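Local structure of aminotransferase AspB (Helicobacter pylori 26695, 3EZS) at residues 117-122 with 338-343; 111-116 with 130-135. The protein probably acts as a pyridoxal 5'-phosphate-dependent transaminase of the class I and II aminotransferase family. One frame throughout, in Å; residues are numbered along the deposited sequence.

Interaction 1: residues 117-122 with 338-343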
loop_
_atom_site.group_PDB
_atom_site.type_symbol
_atom_site.label_atom_id
_atom_site.label_comp_id
_atom_site.label_asym_id
_atom_site.label_seq_id
_atom_site.Cartn_x
_atom_site.Cartn_y
_atom_site.Cartn_z
ATOM N N PHE A 117 12.030 -13.104 -15.492
ATOM C CA PHE A 117 10.842 -12.597 -14.837
ATOM C C PHE A 117 10.957 -11.195 -14.234
ATOM O O PHE A 117 12.042 -10.720 -13.953
ATOM C CB PHE A 117 10.478 -13.548 -13.689
ATOM C CG PHE A 117 11.616 -13.772 -12.700
ATOM C CD1 PHE A 117 12.553 -14.772 -12.910
ATOM C CD2 PHE A 117 11.749 -12.972 -11.565
ATOM C CE1 PHE A 117 13.604 -14.970 -12.020
ATOM C CE2 PHE A 117 12.790 -13.173 -10.671
ATOM C CZ PHE A 117 13.719 -14.168 -10.898
ATOM N N TYR A 118 9.796 -10.567 -14.056
ATOM C CA TYR A 118 9.625 -9.311 -13.328
ATOM C C TYR A 118 9.962 -9.711 -11.909
ATOM O O TYR A 118 9.314 -10.585 -11.341
ATOM C CB TYR A 118 8.171 -8.876 -13.475
ATOM C CG TYR A 118 7.693 -7.653 -12.695
ATOM C CD1 TYR A 118 8.460 -6.502 -12.591
ATOM C CD2 TYR A 118 6.410 -7.632 -12.147
ATOM C CE1 TYR A 118 7.982 -5.376 -11.892
ATOM C CE2 TYR A 118 5.921 -6.516 -11.467
ATOM C CZ TYR A 118 6.711 -5.396 -11.336
ATOM O OH TYR A 118 6.201 -4.315 -10.660
ATOM N N GLN A 119 10.983 -9.063 -11.352
ATOM C CA GLN A 119 11.584 -9.446 -10.080
ATOM C C GLN A 119 10.671 -9.498 -8.853
ATOM O O GLN A 119 11.038 -10.121 -7.854
ATOM C CB GLN A 119 12.787 -8.546 -9.766
ATOM C CG GLN A 119 13.913 -8.442 -10.884
ATOM C CD GLN A 119 14.597 -9.765 -11.283
ATOM O OE1 GLN A 119 15.722 -10.054 -10.845
ATOM N NE2 GLN A 119 13.930 -10.554 -12.117
ATOM N N ILE A 120 9.507 -8.854 -8.904
ATOM C CA ILE A 120 8.596 -8.897 -7.766
ATOM C C ILE A 120 8.123 -10.338 -7.474
ATOM O O ILE A 120 7.870 -10.668 -6.319
ATOM C CB ILE A 120 7.416 -7.879 -7.927
ATOM C CG1 ILE A 120 6.743 -7.606 -6.577
ATOM C CG2 ILE A 120 6.412 -8.335 -8.953
ATOM C CD1 ILE A 120 7.675 -6.923 -5.594
ATOM N N TYR A 121 8.064 -11.215 -8.486
ATOM C CA TYR A 121 7.632 -12.604 -8.231
ATOM C C TYR A 121 8.583 -13.288 -7.252
ATOM O O TYR A 121 8.141 -14.064 -6.403
ATOM C CB TYR A 121 7.525 -13.476 -9.489
ATOM C CG TYR A 121 6.789 -12.890 -10.666
ATOM C CD1 TYR A 121 5.772 -11.954 -10.494
ATOM C CD2 TYR A 121 7.069 -13.334 -11.968
ATOM C CE1 TYR A 121 5.103 -11.409 -11.598
ATOM C CE2 TYR A 121 6.403 -12.811 -13.069
ATOM C CZ TYR A 121 5.407 -11.851 -12.874
ATOM O OH TYR A 121 4.736 -11.311 -13.951
ATOM N N GLU A 122 9.880 -12.998 -7.359
ATOM C CA GLU A 122 10.874 -13.598 -6.460
ATOM C C GLU A 122 10.812 -13.002 -5.055
ATOM O O GLU A 122 11.026 -13.709 -4.052
ATOM C CB GLU A 122 12.276 -13.397 -7.006
ATOM C CG GLU A 122 13.329 -14.126 -6.221
ATOM C CD GLU A 122 14.686 -13.887 -6.769
ATOM O OE1 GLU A 122 15.141 -12.743 -6.657
ATOM O OE2 GLU A 122 15.312 -14.845 -7.273
ATOM N N LEU A 338 20.129 -10.934 -18.716
ATOM C CA LEU A 338 20.730 -11.666 -17.614
ATOM C C LEU A 338 20.226 -11.106 -16.287
ATOM O O LEU A 338 19.926 -11.862 -15.343
ATOM C CB LEU A 338 22.250 -11.563 -17.694
ATOM C CG LEU A 338 23.120 -12.436 -16.786
ATOM C CD1 LEU A 338 23.161 -13.915 -17.291
ATOM C CD2 LEU A 338 24.535 -11.816 -16.712
ATOM N N TYR A 339 20.079 -9.780 -16.248
ATOM C CA TYR A 339 19.627 -9.060 -15.061
ATOM C C TYR A 339 18.159 -9.269 -14.710
ATOM O O TYR A 339 17.712 -8.795 -13.672
ATOM C CB TYR A 339 19.909 -7.553 -15.182
ATOM C CG TYR A 339 21.339 -7.172 -15.516
ATOM C CD1 TYR A 339 22.423 -7.991 -15.164
ATOM C CD2 TYR A 339 21.618 -5.937 -16.086
ATOM C CE1 TYR A 339 23.730 -7.622 -15.448
ATOM C CE2 TYR A 339 22.932 -5.547 -16.359
ATOM C CZ TYR A 339 23.979 -6.399 -16.047
ATOM O OH TYR A 339 25.274 -6.030 -16.338
ATOM N N LEU A 340 17.408 -9.952 -15.571
ATOM C CA LEU A 340 16.018 -10.283 -15.302
ATOM C C LEU A 340 15.811 -11.761 -14.988
ATOM O O LEU A 340 14.684 -12.176 -14.734
ATOM C CB LEU A 340 15.134 -9.900 -16.498
ATOM C CG LEU A 340 14.928 -8.419 -16.765
ATOM C CD1 LEU A 340 14.070 -8.225 -18.005
ATOM C CD2 LEU A 340 14.290 -7.752 -15.562
ATOM N N GLY A 341 16.884 -12.555 -14.980
ATOM C CA GLY A 341 16.766 -13.981 -14.771
ATOM C C GLY A 341 17.734 -14.562 -13.782
ATOM O O GLY A 341 18.497 -13.850 -13.153
ATOM N N ARG A 342 17.659 -15.878 -13.653
ATOM C CA ARG A 342 18.534 -16.682 -12.800
ATOM C C ARG A 342 19.116 -17.814 -13.649
ATOM O O ARG A 342 18.628 -18.085 -14.753
ATOM C CB ARG A 342 17.739 -17.261 -11.623
ATOM C CG ARG A 342 17.128 -16.235 -10.658
ATOM C CD ARG A 342 18.204 -15.511 -9.881
ATOM N NE ARG A 342 17.709 -14.414 -9.039
ATOM C CZ ARG A 342 17.367 -13.193 -9.479
ATOM N NH1 ARG A 342 17.435 -12.866 -10.761
ATOM N NH2 ARG A 342 16.943 -12.277 -8.624
ATOM N N ASN A 343 20.154 -18.457 -13.116
ATOM C CA ASN A 343 20.849 -19.578 -13.744
ATOM C C ASN A 343 21.335 -19.265 -15.134
ATOM O O ASN A 343 21.298 -20.130 -15.995
ATOM C CB ASN A 343 19.979 -20.847 -13.764
ATOM C CG ASN A 343 19.382 -21.165 -12.410
ATOM O OD1 ASN A 343 18.159 -21.227 -12.256
ATOM N ND2 ASN A 343 20.228 -21.299 -11.416
#

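Interaction 2: residues 111-116 with 130-135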
loop_
_atom_site.group_PDB
_atom_site.type_symbol
_atom_site.label_atom_id
_atom_site.label_comp_id
_atom_site.label_asym_id
_atom_site.label_seq_id
_atom_site.Cartn_x
_atom_site.Cartn_y
_atom_site.Cartn_z
ATOM N N ILE A 111 6.416 -22.084 -4.968
ATOM C CA ILE A 111 5.838 -21.219 -5.968
ATOM C C ILE A 111 6.567 -21.432 -7.297
ATOM O O ILE A 111 7.787 -21.618 -7.314
ATOM C CB ILE A 111 5.932 -19.748 -5.532
ATOM C CG1 ILE A 111 5.186 -19.532 -4.207
ATOM C CG2 ILE A 111 5.372 -18.822 -6.609
ATOM C CD1 ILE A 111 5.312 -18.074 -3.671
ATOM N N ALA A 112 5.819 -21.439 -8.401
ATOM C CA ALA A 112 6.421 -21.578 -9.735
ATOM C C ALA A 112 6.199 -20.298 -10.512
ATOM O O ALA A 112 5.143 -19.684 -10.409
ATOM C CB ALA A 112 5.838 -22.763 -10.497
ATOM N N TYR A 113 7.221 -19.869 -11.240
ATOM C CA TYR A 113 7.108 -18.702 -12.124
ATOM C C TYR A 113 8.151 -18.809 -13.235
ATOM O O TYR A 113 9.133 -19.538 -13.087
ATOM C CB TYR A 113 7.187 -17.368 -11.356
ATOM C CG TYR A 113 8.343 -17.215 -10.384
ATOM C CD1 TYR A 113 8.238 -17.676 -9.077
ATOM C CD2 TYR A 113 9.516 -16.563 -10.750
ATOM C CE1 TYR A 113 9.282 -17.520 -8.176
ATOM C CE2 TYR A 113 10.564 -16.404 -9.855
ATOM C CZ TYR A 113 10.443 -16.888 -8.572
ATOM O OH TYR A 113 11.478 -16.739 -7.672
ATOM N N PRO A 114 7.951 -18.082 -14.356
ATOM C CA PRO A 114 8.929 -18.229 -15.441
ATOM C C PRO A 114 10.292 -17.575 -15.168
ATOM O O PRO A 114 10.458 -16.839 -14.183
ATOM C CB PRO A 114 8.237 -17.575 -16.651
ATOM C CG PRO A 114 6.838 -17.247 -16.207
ATOM C CD PRO A 114 6.884 -17.129 -14.719
ATOM N N ASN A 115 11.253 -17.887 -16.035
ATOM C CA ASN A 115 12.614 -17.349 -15.968
ATOM C C ASN A 115 13.016 -17.037 -17.425
ATOM O O ASN A 115 13.105 -17.939 -18.249
ATOM C CB ASN A 115 13.530 -18.373 -15.276
ATOM C CG ASN A 115 14.974 -17.914 -15.150
ATOM O OD1 ASN A 115 15.281 -16.718 -15.220
ATOM N ND2 ASN A 115 15.882 -18.883 -14.938
ATOM N N PRO A 116 13.277 -15.767 -17.752
ATOM C CA PRO A 116 13.335 -14.551 -16.933
ATOM C C PRO A 116 11.985 -14.044 -16.441
ATOM O O PRO A 116 10.935 -14.516 -16.907
ATOM C CB PRO A 116 14.058 -13.535 -17.833
ATOM C CG PRO A 116 13.901 -14.042 -19.223
ATOM C CD PRO A 116 13.525 -15.498 -19.177
ATOM N N ALA A 130 9.090 -19.240 0.527
ATOM C CA ALA A 130 8.736 -20.314 -0.375
ATOM C C ALA A 130 9.907 -20.734 -1.248
ATOM O O ALA A 130 10.810 -19.938 -1.546
ATOM C CB ALA A 130 7.567 -19.867 -1.285
ATOM N N LYS A 131 9.859 -21.996 -1.659
ATOM C CA LYS A 131 10.781 -22.558 -2.628
ATOM C C LYS A 131 10.283 -22.092 -4.011
ATOM O O LYS A 131 9.081 -22.133 -4.287
ATOM C CB LYS A 131 10.722 -24.078 -2.565
ATOM C CG LYS A 131 11.690 -24.778 -3.514
ATOM C CD LYS A 131 11.393 -26.270 -3.646
ATOM C CE LYS A 131 12.169 -26.874 -4.832
ATOM N NZ LYS A 131 11.732 -28.266 -5.145
ATOM N N SER A 132 11.204 -21.621 -4.854
ATOM C CA SER A 132 10.875 -21.160 -6.197
ATOM C C SER A 132 11.229 -22.242 -7.215
ATOM O O SER A 132 12.310 -22.795 -7.161
ATOM C CB SER A 132 11.652 -19.881 -6.539
ATOM O OG SER A 132 11.228 -18.772 -5.774
ATOM N N LEU A 133 10.301 -22.544 -8.119
ATOM C CA LEU A 133 10.521 -23.465 -9.227
ATOM C C LEU A 133 10.487 -22.594 -10.461
ATOM O O LEU A 133 9.436 -22.064 -10.823
ATOM C CB LEU A 133 9.418 -24.518 -9.298
ATOM C CG LEU A 133 9.457 -25.672 -8.317
ATOM C CD1 LEU A 133 8.194 -26.524 -8.469
ATOM C CD2 LEU A 133 10.710 -26.522 -8.532
ATOM N N LEU A 134 11.638 -22.426 -11.103
ATOM C CA LEU A 134 11.766 -21.518 -12.238
ATOM C C LEU A 134 11.510 -22.237 -13.557
ATOM O O LEU A 134 12.093 -23.284 -13.812
ATOM C CB LEU A 134 13.137 -20.859 -12.230
ATOM C CG LEU A 134 13.489 -19.959 -11.039
ATOM C CD1 LEU A 134 14.880 -19.350 -11.242
ATOM C CD2 LEU A 134 12.482 -18.851 -10.833
HETATM N N MSE A 135 10.614 -21.687 -14.375
HETATM C CA MSE A 135 10.257 -22.293 -15.654
HETATM C C MSE A 135 10.964 -21.515 -16.729
HETATM O O MSE A 135 10.468 -20.454 -17.130
HETATM C CB MSE A 135 8.732 -22.244 -15.858
HETATM C CG MSE A 135 7.968 -23.129 -14.885
HETATM SE SE MSE A 135 6.020 -22.992 -15.009
HETATM C CE MSE A 135 5.745 -21.088 -14.696
#

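Interaction 1: residues 117-122 with 338-343
Arg342 reaches toward 117-122 and sets its guanidinium among three side chains. Over one of its faces lies the rim of the Phe117 ring, CZ 3.9 Å from NH1, the ring and guanidinium planes 48° apart; the aliphatic CG of Arg342 meets the same ring at its edge, so a long, part-apolar side chain suits this place. At the edge of the guanidinium sits Gln119 OE1, which accepts Arg342 NH1 at 3.3 Å on a lone pair, the amide plane turned 64° away. Glu122 comes from the opposite direction and meets the guanidinium obliquely: its extended chain, with CG anti to the backbone N (chi1 -173°), carries OE1 to 2.7 Å from Arg342 NH2 in a salt bridge whose hydrogen bond is weak. NH1 also bonds Gly341 O, which steadies the group. An amide suits position 119 because its other end donates: Gln119 NE2 bonds Phe117 O at 2.6 Å and, weakly, Leu340 O. That carbonyl lies over one face of the Phe117 ring and takes a nearly straight bond from Phe117 N (2.9 Å). The loop between strand 110-115 and helix 120-127 is thus tied to the 3-10 turn and loop at 338-343, in a probable fold-type I aminotransferase.

Interaction 2: residues 111-116 with 130-135
Ile111 bonds through both backbone groups, its N to Lys131 O at 2.8 Å and its O to Leu133 N, the alternation expected of parallel strands. The small methyl of Ala130 lets Ile111 CD1 come within 3.7 Å of its CB. Ala112 points to the other face, where its CB touches Leu133 CB and Val158; a methyl suffices between these two neighbouring strands. Tyr113 returns to the face of Ile111. Chi1 of 50° sets its CG between the backbone N and carbonyl carbon, and the ring runs alongside Leu134, CE2 3.3 Å from CD2. At the far end its OH shares a 2.8 Å hydrogen bond with Ser132 OG, which lies near the ring plane, so the small hydroxyl of serine satisfies the phenol without crowding it. Pro114 lacks an N-H, but its N faces away from this partner; the flexible chain of selenomethionine 135 bends at chi3 to bring CE against the Tyr113-Pro114 peptide, 3.7 Å from Pro114 N. Asn115 N continues the pairing on Met135 O (2.9 Å), approaching from above the carbonyl plane; its side chain packs on Leu134 while its ND2 bonds Arg342 O, a use for an amide here. With helix 120-127 between them, the two strands form a beta-alpha-beta unit at the margin of the large mixed sheet, as in fold-type I aminotransferases.

The centres of interactions 1 and 2 lie 9 Å apart, and the chain path alternates between them: strand 110-115 runs into the loop and helix of 117-122, which leads back to strand 131-136. Asn115, near the C-terminal end of its strand, ties them directly, its ND2 probably hydrogen-bonded to Arg342 O at 2.9 Å. The rings of Tyr113 and Phe117 meet edge-to-face, and Tyr113 OH comes within 3.4 Å of Glu122 CA, packing helix 120-127 against its sheet. Nearby, Tyr121 OH is hydrogen-bonded to Asp193 OD2; Asp193 probably corresponds to the aspartate that in fold-type I enzymes pairs with the cofactor's pyridine nitrogen, so Tyr121 may lie beside the cofactor site.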